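Local coordinates for contact-dependent inhibitor I (Escherichia coli NC101, PDB 5I4Q), which probably protects its own cell by binding and neutralising the toxin delivered during contact-dependent growth inhibition, as an immunity protein, at residues I32-N43 / H95-W104. Sequence-based numbering, arbitrary orientation.
Sequences IESLVHQIGSTN and HKKFSDGLAW
A near-perpendicular helix crossing, in which the axes of 32-40 and 95-99 approach to 8.2 Å at -93°, brings Gly40 of helix 4-40 against Phe98 and Ser99 in the last turn of helix 88-99. With no side chain, Gly40 lets the backbones close up: its CA lies 3.6 Å from Phe98 C, and Ser99 CA-H points at Gly40 O. Beside the crossing, branched Val36 sets CG1 over the centre of one face of the Phe98 ring, a CH-pi contact 3.6 Å from the centroid, while Ile39 CG2 meets the ring edge. His95 extends with CG anti to its backbone N (chi1 -176°), carrying the imidazole to the turn after helix 4-40. There His95 NE2 donates to Thr42 O (2.7 Å, 159° at the hydrogen); the oxygen lies in the imidazole plane, but the donor is tilted from the carbonyl plane. Past the Schellman motif at Gly101, the chain runs back along helix 4-40, and the indole of Trp104, broad enough to span two residues, reaches Ile32 CG2 with CZ3 (3.6 Å) and packs on Glu33 CG. Arg75 makes a cation-pi contact with Trp104; Leu79 of helix 74-82 touches Trp104 and Ile32, and Leu50 and Phe51 of helix 44-66 pack on Ile39.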
ATOM      1  N   ILE B  32      -7.907 -14.907 -16.190  1.00 48.57           N
ATOM      2  CA  ILE B  32      -8.350 -16.109 -15.538  1.00 50.01           C
ATOM      3  C   ILE B  32      -9.784 -16.484 -15.930  1.00 51.60           C
ATOM      4  O   ILE B  32     -10.026 -17.654 -16.142  1.00 47.62           O
ATOM      5  CB  ILE B  32      -8.264 -15.970 -14.027  1.00 47.61           C
ATOM      6  CG1 ILE B  32      -6.798 -15.940 -13.598  1.00 48.24           C
ATOM      7  CG2 ILE B  32      -9.053 -17.073 -13.368  1.00 45.17           C
ATOM      8  CD1 ILE B  32      -6.606 -15.459 -12.165  1.00 54.01           C
ATOM      9  N   GLU B  33     -10.703 -15.508 -16.037  1.00 55.43           N
ATOM     10  CA  GLU B  33     -12.095 -15.772 -16.463  1.00 58.09           C
ATOM     11  C   GLU B  33     -12.119 -16.461 -17.831  1.00 53.29           C
ATOM     12  O   GLU B  33     -12.914 -17.352 -18.065  1.00 55.43           O
ATOM     13  CB  GLU B  33     -12.916 -14.486 -16.573  1.00 63.15           C
ATOM     14  CG  GLU B  33     -13.330 -13.831 -15.264  1.00 74.23           C
ATOM     15  CD  GLU B  33     -14.092 -12.510 -15.472  1.00 80.97           C
ATOM     16  OE1 GLU B  33     -13.829 -11.788 -16.474  1.00 83.78           O
ATOM     17  OE2 GLU B  33     -14.953 -12.195 -14.624  1.00 82.77           O
ATOM     18  N   SER B  34     -11.236 -16.008 -18.706  1.00 51.98           N
ATOM     19  CA  SER B  34     -11.083 -16.507 -20.070  1.00 54.40           C
ATOM     20  C   SER B  34     -10.448 -17.895 -20.130  1.00 52.34           C
ATOM     21  O   SER B  34     -10.884 -18.704 -20.926  1.00 56.61           O
ATOM     22  CB  SER B  34     -10.283 -15.478 -20.900  1.00 55.87           C
ATOM     23  OG  SER B  34      -9.707 -16.019 -22.069  1.00 59.54           O
ATOM     24  N   LEU B  35      -9.437 -18.169 -19.299  1.00 49.42           N
ATOM     25  CA  LEU B  35      -8.833 -19.517 -19.196  1.00 47.29           C
ATOM     26  C   LEU B  35      -9.777 -20.539 -18.674  1.00 44.44           C
ATOM     27  O   LEU B  35      -9.807 -21.673 -19.146  1.00 45.83           O
ATOM     28  CB  LEU B  35      -7.631 -19.531 -18.273  1.00 47.70           C
ATOM     29  CG  LEU B  35      -6.344 -19.065 -18.903  1.00 52.81           C
ATOM     30  CD1 LEU B  35      -5.308 -18.886 -17.811  1.00 55.88           C
ATOM     31  CD2 LEU B  35      -5.863 -20.054 -19.944  1.00 54.48           C
ATOM     32  N   VAL B  36     -10.521 -20.155 -17.646  1.00 46.45           N
ATOM     33  CA  VAL B  36     -11.572 -21.004 -17.099  1.00 44.83           C
ATOM     34  C   VAL B  36     -12.575 -21.339 -18.220  1.00 47.57           C
ATOM     35  O   VAL B  36     -12.913 -22.493 -18.390  1.00 47.14           O
ATOM     36  CB  VAL B  36     -12.266 -20.353 -15.896  1.00 46.24           C
ATOM     37  CG1 VAL B  36     -13.493 -21.164 -15.465  1.00 48.60           C
ATOM     38  CG2 VAL B  36     -11.312 -20.233 -14.679  1.00 45.58           C
ATOM     39  N   HIS B  37     -13.017 -20.335 -18.982  1.00 48.08           N
ATOM     40  CA  HIS B  37     -13.935 -20.543 -20.103  1.00 55.40           C
ATOM     41  C   HIS B  37     -13.360 -21.506 -21.130  1.00 53.02           C
ATOM     42  O   HIS B  37     -14.041 -22.468 -21.493  1.00 54.71           O
ATOM     43  CB  HIS B  37     -14.265 -19.206 -20.752  1.00 58.95           C
ATOM     44  CG  HIS B  37     -15.317 -19.271 -21.804  1.00 67.37           C
ATOM     45  ND1 HIS B  37     -16.621 -19.627 -21.531  1.00 73.08           N
ATOM     46  CD2 HIS B  37     -15.277 -18.962 -23.128  1.00 68.60           C
ATOM     47  CE1 HIS B  37     -17.329 -19.573 -22.647  1.00 72.53           C
ATOM     48  NE2 HIS B  37     -16.540 -19.157 -23.624  1.00 71.20           N
ATOM     49  N   GLN B  38     -12.111 -21.281 -21.548  1.00 52.58           N
ATOM     50  CA  GLN B  38     -11.442 -22.151 -22.536  1.00 54.23           C
ATOM     51  C   GLN B  38     -11.309 -23.581 -22.046  1.00 54.12           C
ATOM     52  O   GLN B  38     -11.627 -24.516 -22.781  1.00 59.71           O
ATOM     53  CB  GLN B  38     -10.051 -21.648 -22.919  1.00 56.25           C
ATOM     54  CG  GLN B  38     -10.002 -20.313 -23.649  1.00 60.64           C
ATOM     55  CD  GLN B  38      -8.582 -19.741 -23.741  1.00 64.76           C
ATOM     56  OE1 GLN B  38      -8.302 -18.640 -23.247  1.00 69.48           O
ATOM     57  NE2 GLN B  38      -7.684 -20.484 -24.365  1.00 68.02           N
ATOM     58  N   ILE B  39     -10.824 -23.749 -20.816  1.00 51.93           N
ATOM     59  CA  ILE B  39     -10.671 -25.067 -20.210  1.00 49.54           C
ATOM     60  C   ILE B  39     -11.988 -25.842 -20.202  1.00 52.45           C
ATOM     61  O   ILE B  39     -12.018 -27.043 -20.452  1.00 52.57           O
ATOM     62  CB  ILE B  39     -10.102 -24.948 -18.772  1.00 45.34           C
ATOM     63  CG1 ILE B  39      -8.640 -24.546 -18.817  1.00 44.79           C
ATOM     64  CG2 ILE B  39     -10.188 -26.264 -18.001  1.00 43.56           C
ATOM     65  CD1 ILE B  39      -8.141 -23.923 -17.512  1.00 45.84           C
ATOM     66  N   GLY B  40     -13.070 -25.138 -19.891  1.00 55.80           N
ATOM     67  CA  GLY B  40     -14.405 -25.730 -19.838  1.00 57.81           C
ATOM     68  C   GLY B  40     -14.988 -26.051 -21.197  1.00 56.97           C
ATOM     69  O   GLY B  40     -15.985 -26.710 -21.282  1.00 56.57           O
ATOM     70  N   SER B  41     -14.355 -25.568 -22.258  1.00 60.12           N
ATOM     71  CA  SER B  41     -14.800 -25.795 -23.629  1.00 60.13           C
ATOM     72  C   SER B  41     -13.885 -26.744 -24.367  1.00 58.65           C
ATOM     73  O   SER B  41     -13.977 -26.818 -25.563  1.00 62.20           O
ATOM     74  CB  SER B  41     -14.764 -24.487 -24.423  1.00 63.96           C
ATOM     75  OG  SER B  41     -15.505 -23.473 -23.801  1.00 72.90           O
ATOM     76  N   THR B  42     -12.965 -27.441 -23.704  1.00 60.04           N
ATOM     77  CA  THR B  42     -12.095 -28.357 -24.455  1.00 58.57           C
ATOM     78  C   THR B  42     -11.938 -29.659 -23.693  1.00 59.48           C
ATOM     79  O   THR B  42     -12.410 -29.789 -22.536  1.00 54.27           O
ATOM     80  CB  THR B  42     -10.752 -27.670 -24.881  1.00 60.21           C
ATOM     81  OG1 THR B  42     -10.099 -28.447 -25.885  1.00 71.19           O
ATOM     82  CG2 THR B  42      -9.796 -27.446 -23.775  1.00 55.79           C
ATOM     83  N   ASN B  43     -11.323 -30.649 -24.333  1.00 53.61           N
ATOM     84  CA  ASN B  43     -11.135 -31.921 -23.636  1.00 58.29           C
ATOM     85  C   ASN B  43      -9.944 -31.875 -22.617  1.00 53.90           C
ATOM     86  O   ASN B  43      -9.130 -30.960 -22.603  1.00 52.01           O
ATOM     87  CB  ASN B  43     -11.098 -33.107 -24.623  1.00 59.06           C
ATOM     88  CG  ASN B  43      -9.784 -33.219 -25.368  1.00 66.92           C
ATOM     89  OD1 ASN B  43      -8.743 -32.724 -24.911  1.00 70.40           O
ATOM     90  ND2 ASN B  43      -9.813 -33.893 -26.515  1.00 65.37           N
ATOM     91  N   HIS B  95     -11.625 -29.411 -14.177  1.00 44.45           N
ATOM     92  CA  HIS B  95     -12.059 -29.552 -15.570  1.00 47.56           C
ATOM     93  C   HIS B  95     -13.540 -29.907 -15.633  1.00 50.75           C
ATOM     94  O   HIS B  95     -14.310 -29.312 -16.380  1.00 54.68           O
ATOM     95  CB  HIS B  95     -11.218 -30.579 -16.308  1.00 50.06           C
ATOM     96  CG  HIS B  95     -11.553 -30.693 -17.763  1.00 54.10           C
ATOM     97  ND1 HIS B  95     -12.115 -31.829 -18.313  1.00 58.97           N
ATOM     98  CD2 HIS B  95     -11.415 -29.808 -18.779  1.00 54.65           C
ATOM     99  CE1 HIS B  95     -12.311 -31.635 -19.604  1.00 60.20           C
ATOM    100  NE2 HIS B  95     -11.908 -30.411 -19.908  1.00 59.64           N
ATOM    101  N   LYS B  96     -13.943 -30.865 -14.821  1.00 53.81           N
ATOM    102  CA  LYS B  96     -15.324 -31.268 -14.780  1.00 58.73           C
ATOM    103  C   LYS B  96     -16.211 -30.118 -14.424  1.00 58.33           C
ATOM    104  O   LYS B  96     -17.190 -29.875 -15.102  1.00 62.39           O
ATOM    105  CB  LYS B  96     -15.529 -32.430 -13.802  1.00 66.14           C
ATOM    106  CG  LYS B  96     -16.994 -32.728 -13.490  1.00 74.33           C
ATOM    107  CD  LYS B  96     -17.277 -34.230 -13.479  1.00 85.65           C
ATOM    108  CE  LYS B  96     -18.713 -34.564 -13.062  1.00 92.69           C
ATOM    109  NZ  LYS B  96     -19.729 -33.976 -13.990  1.00 95.88           N
ATOM    110  N   LYS B  97     -15.874 -29.398 -13.362  1.00 63.04           N
ATOM    111  CA  LYS B  97     -16.730 -28.300 -12.906  1.00 63.00           C
ATOM    112  C   LYS B  97     -16.823 -27.198 -13.950  1.00 57.14           C
ATOM    113  O   LYS B  97     -17.895 -26.677 -14.179  1.00 60.06           O
ATOM    114  CB  LYS B  97     -16.249 -27.738 -11.569  1.00 66.87           C
ATOM    115  CG  LYS B  97     -16.704 -28.552 -10.370  1.00 73.72           C
ATOM    116  CD  LYS B  97     -16.534 -27.751  -9.090  1.00 88.79           C
ATOM    117  CE  LYS B  97     -17.857 -27.329  -8.454  1.00102.76           C
ATOM    118  NZ  LYS B  97     -18.459 -28.423  -7.638  1.00115.53           N
ATOM    119  N   PHE B  98     -15.702 -26.851 -14.578  1.00 51.64           N
ATOM    120  CA  PHE B  98     -15.666 -25.759 -15.563  1.00 47.84           C
ATOM    121  C   PHE B  98     -16.433 -26.174 -16.851  1.00 51.10           C
ATOM    122  O   PHE B  98     -17.133 -25.377 -17.431  1.00 48.52           O
ATOM    123  CB  PHE B  98     -14.230 -25.401 -15.954  1.00 44.38           C
ATOM    124  CG  PHE B  98     -13.366 -24.841 -14.850  1.00 44.32           C
ATOM    125  CD1 PHE B  98     -13.899 -24.259 -13.708  1.00 46.35           C
ATOM    126  CD2 PHE B  98     -11.990 -24.856 -14.987  1.00 41.23           C
ATOM    127  CE1 PHE B  98     -13.090 -23.712 -12.739  1.00 42.65           C
ATOM    128  CE2 PHE B  98     -11.186 -24.338 -14.000  1.00 40.18           C
ATOM    129  CZ  PHE B  98     -11.737 -23.782 -12.870  1.00 41.50           C
ATOM    130  N   SER B  99     -16.294 -27.435 -17.277  1.00 54.75           N
ATOM    131  CA  SER B  99     -17.099 -28.008 -18.373  1.00 58.81           C
ATOM    132  C   SER B  99     -18.607 -27.950 -18.109  1.00 62.20           C
ATOM    133  O   SER B  99     -19.372 -27.713 -19.016  1.00 63.63           O
ATOM    134  CB  SER B  99     -16.687 -29.465 -18.624  1.00 60.28           C
ATOM    135  OG  SER B  99     -15.336 -29.545 -19.049  1.00 60.64           O
ATOM    136  N   ASP B 100     -19.033 -28.163 -16.870  1.00 64.63           N
ATOM    137  CA  ASP B 100     -20.463 -28.058 -16.510  1.00 70.44           C
ATOM    138  C   ASP B 100     -20.964 -26.629 -16.373  1.00 67.58           C
ATOM    139  O   ASP B 100     -22.098 -26.429 -15.979  1.00 71.30           O
ATOM    140  CB  ASP B 100     -20.749 -28.799 -15.193  1.00 77.99           C
ATOM    141  CG  ASP B 100     -20.672 -30.322 -15.333  1.00 87.67           C
ATOM    142  OD1 ASP B 100     -20.673 -30.839 -16.480  1.00 88.57           O
ATOM    143  OD2 ASP B 100     -20.621 -31.019 -14.290  1.00 87.87           O
ATOM    144  N   GLY B 101     -20.110 -25.642 -16.639  1.00 64.91           N
ATOM    145  CA  GLY B 101     -20.501 -24.238 -16.636  1.00 63.75           C
ATOM    146  C   GLY B 101     -20.031 -23.366 -15.474  1.00 63.87           C
ATOM    147  O   GLY B 101     -20.482 -22.237 -15.341  1.00 64.42           O
ATOM    148  N   LEU B 102     -19.112 -23.851 -14.642  1.00 64.89           N
ATOM    149  CA  LEU B 102     -18.553 -23.025 -13.570  1.00 61.40           C
ATOM    150  C   LEU B 102     -17.600 -21.972 -14.174  1.00 61.01           C
ATOM    151  O   LEU B 102     -16.640 -22.325 -14.883  1.00 53.80           O
ATOM    152  CB  LEU B 102     -17.863 -23.881 -12.497  1.00 61.28           C
ATOM    153  CG  LEU B 102     -17.331 -23.111 -11.260  1.00 62.87           C
ATOM    154  CD1 LEU B 102     -18.499 -22.558 -10.451  1.00 68.77           C
ATOM    155  CD2 LEU B 102     -16.443 -23.956 -10.357  1.00 58.24           C
ATOM    156  N   ALA B 103     -17.884 -20.692 -13.879  1.00 62.64           N
ATOM    157  CA  ALA B 103     -17.171 -19.547 -14.466  1.00 60.74           C
ATOM    158  C   ALA B 103     -16.006 -19.033 -13.603  1.00 58.18           C
ATOM    159  O   ALA B 103     -15.141 -18.309 -14.089  1.00 58.17           O
ATOM    160  CB  ALA B 103     -18.155 -18.405 -14.736  1.00 62.80           C
ATOM    161  N   TRP B 104     -15.992 -19.396 -12.331  1.00 55.29           N
ATOM    162  CA  TRP B 104     -14.973 -18.936 -11.393  1.00 56.53           C
ATOM    163  C   TRP B 104     -14.857 -19.997 -10.293  1.00 57.97           C
ATOM    164  O   TRP B 104     -15.846 -20.549  -9.885  1.00 65.36           O
ATOM    165  CB  TRP B 104     -15.402 -17.597 -10.795  1.00 58.90           C
ATOM    166  CG  TRP B 104     -14.328 -16.914 -10.044  1.00 61.45           C
ATOM    167  CD1 TRP B 104     -14.171 -16.887  -8.699  1.00 64.06           C
ATOM    168  CD2 TRP B 104     -13.239 -16.155 -10.589  1.00 62.47           C
ATOM    169  NE1 TRP B 104     -13.047 -16.173  -8.361  1.00 66.40           N
ATOM    170  CE2 TRP B 104     -12.456 -15.706  -9.501  1.00 63.54           C
ATOM    171  CE3 TRP B 104     -12.846 -15.810 -11.888  1.00 58.67           C
ATOM    172  CZ2 TRP B 104     -11.310 -14.913  -9.671  1.00 61.55           C
ATOM    173  CZ3 TRP B 104     -11.691 -15.041 -12.056  1.00 56.55           C
ATOM    174  CH2 TRP B 104     -10.953 -14.587 -10.946  1.00 60.68           C
TER